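Local coordinates for peptidoglycan-binding domain 1 (Burkholderia, PDB 5NM7), which is a modular phage endolysin that probably binds bacterial peptidoglycan through one domain and cleaves it with a lysozyme-like N-acetylmuramidase domain, at residues Ala159-Ala162 and Ser163-Ile167; Cys171-Ala175 and Thr176-Ala180; Leu219-Lys222 and Val223-Ala226. All blocks are in the same frame, centred on the assembly; numbering follows the deposited sequence.

In the fold
From the N terminus, contact 1 comes first: 159-162 and 163-167 are successive turns of helix 156-167 and close no loop beyond the helical turn itself. Contact 2 follows, where helix 169-174 runs straight into strand 176-178, the middle strand of a small antiparallel sheet. These two touch, L161 CD1 lying 3.4 Å from T176 OG1, so that helix 156-167 is packed on the helix and strand that come after it. Contact 3 caps the start of helix 222-229 and joins it to the end of helix 207-219, its centre about 21 Å from that of contact 2. The three lie in series, none nested or crossed, all within the N-acetylmuramidase part of the chain.

Contact 1: Ala159-Ala162 and Ser163-Ile167; sequences ARLA and SASQI
S165 turns its side chain back over the preceding turn, against the carbonyl of L161. From its CB, 3.3 Å from L161 O, the path leads to OG, which lies beside the residue's own backbone N because it stands anti to the carbonyl carbon (chi1 -73°). There OG hydrogen-bonds L161 O at 3.0 Å, coming in 49° above the carbonyl plane. The same oxygen takes the backbone bond from S165 N, 2.7 Å long and nearly along the C=O axis, so main chain and side chain of one residue grip a single acceptor. OG also lies near the L161 side chain, 4.0 Å from CD1.

Within helix 156-167 of the N-acetylmuramidase domain, this is the familiar serine arrangement in which the hydroxyl returns to the carbonyl four residues back. It occurs again two residues earlier: S163 OG donates to A159 O over 3.0 Å, and S163 N reaches that oxygen from the opposite face of the carbonyl plane. Between the two serines, A164 N makes a straighter bond to R160 O, 174° at the hydrogen. The methyl of A164 rests 3.5 Å from both R160 O and L161 O. Farther on the ladder slackens, with a weak bond from Q166 N to A162 O; Q166 CG lies against the same oxygen, and the side chain bends beyond it.

L161 is buried, its branch carried toward helix 169-174 and strand 176-178, where it touches A172, T176 and W178. A164 and S165 also lean on A172, and A164 meets Y117 of strand 115-117. R160 points its guanidinium elsewhere: NH1 forms a salt bridge with E157 OE1 and NH2 hydrogen-bonds A142 O.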
loop_
_atom_site.group_PDB
_atom_site.type_symbol
_atom_site.label_atom_id
_atom_site.label_comp_id
_atom_site.label_asym_id
_atom_site.label_seq_id
_atom_site.Cartn_x
_atom_site.Cartn_y
_atom_site.Cartn_z
ATOM N N ALA A 159 -1.350 -18.275 -9.696
ATOM C CA ALA A 159 -1.403 -19.299 -10.766
ATOM C C ALA A 159 -0.671 -18.805 -12.013
ATOM O O ALA A 159 0.115 -19.543 -12.619
ATOM C CB ALA A 159 -2.843 -19.700 -11.084
ATOM N N ARG A 160 -0.915 -17.546 -12.393
ATOM C CA ARG A 160 -0.213 -16.951 -13.519
ATOM C C ARG A 160 1.305 -16.875 -13.242
ATOM O O ARG A 160 2.122 -17.210 -14.116
ATOM C CB ARG A 160 -0.766 -15.562 -13.812
ATOM C CG ARG A 160 -2.210 -15.568 -14.279
ATOM C CD ARG A 160 -2.683 -14.146 -14.569
ATOM N NE ARG A 160 -2.105 -13.703 -15.806
ATOM C CZ ARG A 160 -1.644 -12.506 -16.085
ATOM N NH1 ARG A 160 -1.578 -11.510 -15.140
ATOM N NH2 ARG A 160 -1.200 -12.330 -17.338
ATOM N N LEU A 161 1.669 -16.404 -12.052
ATOM C CA LEU A 161 3.073 -16.307 -11.650
ATOM C C LEU A 161 3.749 -17.714 -11.694
ATOM O O LEU A 161 4.832 -17.870 -12.262
ATOM C CB LEU A 161 3.228 -15.723 -10.265
ATOM C CG LEU A 161 4.655 -15.609 -9.724
ATOM C CD1 LEU A 161 5.533 -14.807 -10.649
ATOM C CD2 LEU A 161 4.674 -15.030 -8.322
ATOM N N ALA A 162 3.056 -18.717 -11.144
ATOM C CA ALA A 162 3.561 -20.086 -11.069
ATOM C C ALA A 162 3.861 -20.600 -12.484
ATOM O O ALA A 162 4.884 -21.270 -12.685
ATOM C CB ALA A 162 2.582 -20.991 -10.342
ATOM N N SER A 163 2.967 -20.313 -13.432
ATOM C CA SER A 163 3.145 -20.706 -14.843
ATOM C C SER A 163 4.290 -19.959 -15.488
ATOM O O SER A 163 5.174 -20.554 -16.108
ATOM C CB SER A 163 1.878 -20.542 -15.645
ATOM O OG SER A 163 0.793 -21.187 -15.032
ATOM N N ALA A 164 4.315 -18.643 -15.291
ATOM C CA ALA A 164 5.457 -17.865 -15.755
ATOM C C ALA A 164 6.788 -18.335 -15.177
ATOM O O ALA A 164 7.809 -18.342 -15.895
ATOM C CB ALA A 164 5.231 -16.398 -15.430
ATOM N N SER A 165 6.791 -18.723 -13.909
ATOM C CA SER A 165 7.993 -19.153 -13.219
ATOM C C SER A 165 8.622 -20.405 -13.865
ATOM O O SER A 165 9.840 -20.593 -13.817
ATOM C CB SER A 165 7.714 -19.428 -11.761
ATOM O OG SER A 165 7.520 -18.212 -11.064
ATOM N N GLN A 166 7.777 -21.234 -14.457
ATOM C CA GLN A 166 8.237 -22.439 -15.171
ATOM C C GLN A 166 8.895 -22.106 -16.511
ATOM O O GLN A 166 9.615 -22.934 -17.067
ATOM C CB GLN A 166 7.080 -23.442 -15.340
ATOM C CG GLN A 166 6.666 -24.054 -14.003
ATOM C CD GLN A 166 7.801 -24.666 -13.185
ATOM O OE1 GLN A 166 8.677 -25.361 -13.718
ATOM N NE2 GLN A 166 7.805 -24.397 -11.877
ATOM N N ILE A 167 8.668 -20.900 -17.022
ATOM C CA ILE A 167 9.428 -20.380 -18.173
ATOM C C ILE A 167 10.788 -19.821 -17.735
ATOM O O ILE A 167 11.830 -20.166 -18.308
ATOM C CB ILE A 167 8.655 -19.305 -18.938
ATOM C CG1 ILE A 167 7.288 -19.847 -19.376
ATOM C CG2 ILE A 167 9.459 -18.827 -20.142
ATOM C CD1 ILE A 167 6.350 -18.807 -19.925
#

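Contact 2: Cys171-Ala175 and Thr176-Ala180; sequences CALEA and TSWGA
L173 O is gripped by two donors, W178 NE1 and T176 N. The indole bond is long, 3.3 Å from W178 NE1 to L173 O, but straight at 171°, and the oxygen lies in the ring plane at the indole edge. T176 N comes instead from well above the carbonyl plane, 67° out of it. Together they hold a carbonyl in the last turn of helix 169-174, and the NE1 bond helps to set the rotation of the indole.

One carbonyl earlier, T176 OG1 donates to A172 O over 2.8 Å. With OG1 beside its own backbone N (chi1 -61°), CG2 is left to lie 3.5 Å over one face of the W178 ring, toward its rim. The six-membered ring also meets L173, whose CD2 is 3.7 Å from W178 CZ2. V200 and M203 of helix 196-205 pack on the tryptophan from outside the stretch, and I115 touches both it and T176.

A175 is where the chain leaves helical geometry, and the arrangement is a tight helix-to-strand junction, leading helix 169-174 into the central strand of the domain's small antiparallel sheet.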
loop_
_atom_site.group_PDB
_atom_site.type_symbol
_atom_site.label_atom_id
_atom_site.label_comp_id
_atom_site.label_asym_id
_atom_site.label_seq_id
_atom_site.Cartn_x
_atom_site.Cartn_y
_atom_site.Cartn_z
ATOM N N CYS A 171 12.917 -14.130 -14.133
ATOM C CA CYS A 171 12.183 -13.205 -14.993
ATOM C C CYS A 171 10.738 -12.987 -14.547
ATOM O O CYS A 171 10.222 -11.851 -14.549
ATOM C CB CYS A 171 12.220 -13.664 -16.440
ATOM S SG CYS A 171 13.857 -13.369 -17.194
ATOM N N ALA A 172 10.091 -14.085 -14.160
ATOM C CA ALA A 172 8.692 -14.006 -13.730
ATOM C C ALA A 172 8.541 -13.126 -12.486
ATOM O O ALA A 172 7.601 -12.331 -12.429
ATOM C CB ALA A 172 8.124 -15.397 -13.446
ATOM N N LEU A 173 9.451 -13.264 -11.522
ATOM C CA LEU A 173 9.418 -12.450 -10.287
ATOM C C LEU A 173 9.706 -10.999 -10.616
ATOM O O LEU A 173 9.071 -10.102 -10.071
ATOM C CB LEU A 173 10.396 -12.961 -9.262
ATOM C CG LEU A 173 10.190 -14.423 -8.775
ATOM C CD1 LEU A 173 11.333 -14.834 -7.871
ATOM C CD2 LEU A 173 8.859 -14.661 -8.086
ATOM N N GLU A 174 10.653 -10.782 -11.524
ATOM C CA GLU A 174 10.938 -9.421 -12.036
ATOM C C GLU A 174 9.756 -8.739 -12.739
ATOM O O GLU A 174 9.603 -7.509 -12.653
ATOM C CB GLU A 174 12.179 -9.471 -12.961
ATOM C CG GLU A 174 13.464 -9.719 -12.197
ATOM C CD GLU A 174 14.688 -9.785 -13.114
ATOM O OE1 GLU A 174 14.508 -9.923 -14.332
ATOM O OE2 GLU A 174 15.791 -9.656 -12.584
ATOM N N ALA A 175 8.901 -9.527 -13.403
ATOM C CA ALA A 175 7.742 -9.075 -14.118
ATOM C C ALA A 175 6.484 -9.031 -13.232
ATOM O O ALA A 175 5.369 -8.904 -13.767
ATOM C CB ALA A 175 7.467 -10.003 -15.272
ATOM N N THR A 176 6.655 -9.087 -11.924
ATOM C CA THR A 176 5.522 -9.053 -11.013
ATOM C C THR A 176 5.680 -7.860 -10.073
ATOM O O THR A 176 6.794 -7.545 -9.666
ATOM C CB THR A 176 5.445 -10.371 -10.241
ATOM O OG1 THR A 176 5.268 -11.416 -11.194
ATOM C CG2 THR A 176 4.264 -10.379 -9.271
ATOM N N SER A 177 4.566 -7.213 -9.740
ATOM C CA SER A 177 4.570 -6.189 -8.672
ATOM C C SER A 177 4.193 -6.753 -7.330
ATOM O O SER A 177 3.274 -7.582 -7.239
ATOM C CB SER A 177 3.632 -5.039 -9.037
ATOM O OG SER A 177 2.344 -5.507 -9.403
ATOM N N TRP A 178 4.820 -6.269 -6.267
ATOM C CA TRP A 178 4.738 -6.905 -4.953
ATOM C C TRP A 178 4.327 -5.984 -3.865
ATOM O O TRP A 178 4.825 -4.871 -3.757
ATOM C CB TRP A 178 6.115 -7.450 -4.582
ATOM C CG TRP A 178 6.543 -8.492 -5.537
ATOM C CD1 TRP A 178 7.182 -8.321 -6.736
ATOM C CD2 TRP A 178 6.334 -9.883 -5.399
ATOM N NE1 TRP A 178 7.357 -9.504 -7.356
ATOM C CE2 TRP A 178 6.831 -10.492 -6.566
ATOM C CE3 TRP A 178 5.738 -10.671 -4.413
ATOM C CZ2 TRP A 178 6.805 -11.861 -6.763
ATOM C CZ3 TRP A 178 5.695 -12.026 -4.619
ATOM C CH2 TRP A 178 6.209 -12.608 -5.782
ATOM N N GLY A 179 3.414 -6.473 -3.032
ATOM C CA GLY A 179 3.087 -5.866 -1.761
ATOM C C GLY A 179 2.229 -4.617 -1.878
ATOM O O GLY A 179 1.662 -4.326 -2.927
ATOM N N ALA A 180 2.125 -3.934 -0.738
ATOM C CA ALA A 180 1.179 -2.855 -0.526
ATOM C C ALA A 180 1.408 -1.709 -1.504
ATOM O O ALA A 180 0.446 -1.047 -1.907
ATOM C CB ALA A 180 1.291 -2.332 0.893
#

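Contact 3: Leu219-Lys222 and Val223-Ala226; sequences LADK and VMLA
D221 receives the start of helix 222-229 on its carboxylate: OD1 accepts from M224 N at 3.0 Å and, weakly, from V223 N at 3.1 Å. This is an N-cap, with the aspartate just before the first helical residue and its side chain serving amides that have no earlier turn to bond to. The M224 bond is practically straight, 179° at the hydrogen, although the N-H meets OD1 from above the carboxylate plane. CG stands anti to the backbone N of D221 (chi1 -173°), and this turns the carboxylate over the first turn. A negative group at this end would be expected to interact favourably with the helix dipole.

The regular ladder starts at once behind the cap. L225 N bonds D221 O at 2.9 Å, nearly in line with the carbonyl, and A226 N bonds K222 O at 3.0 Å from above the carbonyl plane. One aspartate therefore holds the turn both by side chain and by main chain.

On the inner side, M224 and L225 carry the turn into the apolar interior. The M224 side chain crosses that of D221 at about a right angle, CB lying 3.5 Å from D221 CG. Its chain then bends at chi3 (-73°), which brings the methyl back alongside the carboxylate. M224 is buried against F236, L239 and Y240 of helix 233-241 and F217 and V218 of helix 207-219, and V223 also touches L239. L225 is buried too, leaning on V218 and on L87 of helix 77-87, where L219 packs against R86 and L87. The end of helix 207-219 is thus joined to the new helix through leucine branches: the two side chains cross at a slant, with L219 CD2 4.0 Å from L225 CD2.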
loop_
_atom_site.group_PDB
_atom_site.type_symbol
_atom_site.label_atom_id
_atom_site.label_comp_id
_atom_site.label_asym_id
_atom_site.label_seq_id
_atom_site.Cartn_x
_atom_site.Cartn_y
_atom_site.Cartn_z
ATOM N N LEU A 219 13.710 6.717 -3.226
ATOM C CA LEU A 219 15.097 7.166 -3.088
ATOM C C LEU A 219 15.891 7.016 -4.378
ATOM O O LEU A 219 16.804 7.821 -4.641
ATOM C CB LEU A 219 15.800 6.469 -1.933
ATOM C CG LEU A 219 15.411 6.851 -0.506
ATOM C CD1 LEU A 219 16.034 5.951 0.526
ATOM C CD2 LEU A 219 15.732 8.306 -0.198
ATOM N N ALA A 220 15.566 6.002 -5.172
ATOM C CA ALA A 220 16.234 5.750 -6.451
ATOM C C ALA A 220 15.844 6.693 -7.581
ATOM O O ALA A 220 16.516 6.702 -8.616
ATOM C CB ALA A 220 15.998 4.307 -6.877
ATOM N N ASP A 221 14.787 7.480 -7.390
ATOM C CA ASP A 221 14.349 8.462 -8.367
ATOM C C ASP A 221 14.377 9.847 -7.737
ATOM O O ASP A 221 13.475 10.258 -7.052
ATOM C CB ASP A 221 12.951 8.096 -8.862
ATOM C CG ASP A 221 12.496 8.979 -10.018
ATOM O OD1 ASP A 221 12.893 10.168 -10.077
ATOM O OD2 ASP A 221 11.700 8.510 -10.831
ATOM N N LYS A 222 15.465 10.574 -7.958
ATOM C CA LYS A 222 15.656 11.847 -7.277
ATOM C C LYS A 222 14.618 12.872 -7.659
ATOM O O LYS A 222 14.309 13.739 -6.872
ATOM C CB LYS A 222 17.073 12.373 -7.498
ATOM C CG LYS A 222 18.086 11.504 -6.779
ATOM C CD LYS A 222 19.452 12.147 -6.622
ATOM C CE LYS A 222 20.198 11.589 -5.410
ATOM N NZ LYS A 222 20.719 10.209 -5.622
ATOM N N VAL A 223 14.076 12.796 -8.859
ATOM C CA VAL A 223 13.048 13.751 -9.298
ATOM C C VAL A 223 11.755 13.460 -8.554
ATOM O O VAL A 223 11.139 14.363 -8.014
ATOM C CB VAL A 223 12.835 13.656 -10.807
ATOM C CG1 VAL A 223 11.689 14.548 -11.251
ATOM C CG2 VAL A 223 14.124 14.089 -11.511
ATOM N N MET A 224 11.402 12.187 -8.496
ATOM C CA MET A 224 10.253 11.769 -7.668
ATOM C C MET A 224 10.384 12.078 -6.177
ATOM O O MET A 224 9.447 12.589 -5.534
ATOM C CB MET A 224 9.991 10.271 -7.898
ATOM C CG MET A 224 8.743 9.806 -7.196
ATOM S SD MET A 224 8.604 8.003 -7.296
ATOM C CE MET A 224 8.183 7.912 -8.956
ATOM N N LEU A 225 11.562 11.820 -5.619
ATOM C CA LEU A 225 11.867 12.130 -4.264
ATOM C C LEU A 225 11.700 13.619 -3.984
ATOM O O LEU A 225 11.159 14.028 -2.972
ATOM C CB LEU A 225 13.284 11.686 -3.933
ATOM C CG LEU A 225 13.812 12.008 -2.538
ATOM C CD1 LEU A 225 13.022 11.292 -1.468
ATOM C CD2 LEU A 225 15.272 11.588 -2.474
ATOM N N ALA A 226 12.218 14.434 -4.904
ATOM C CA ALA A 226 12.129 15.881 -4.711
ATOM C C ALA A 226 10.696 16.336 -4.773
ATOM O O ALA A 226 10.323 17.236 -4.017
ATOM C CB ALA A 226 12.988 16.630 -5.726
#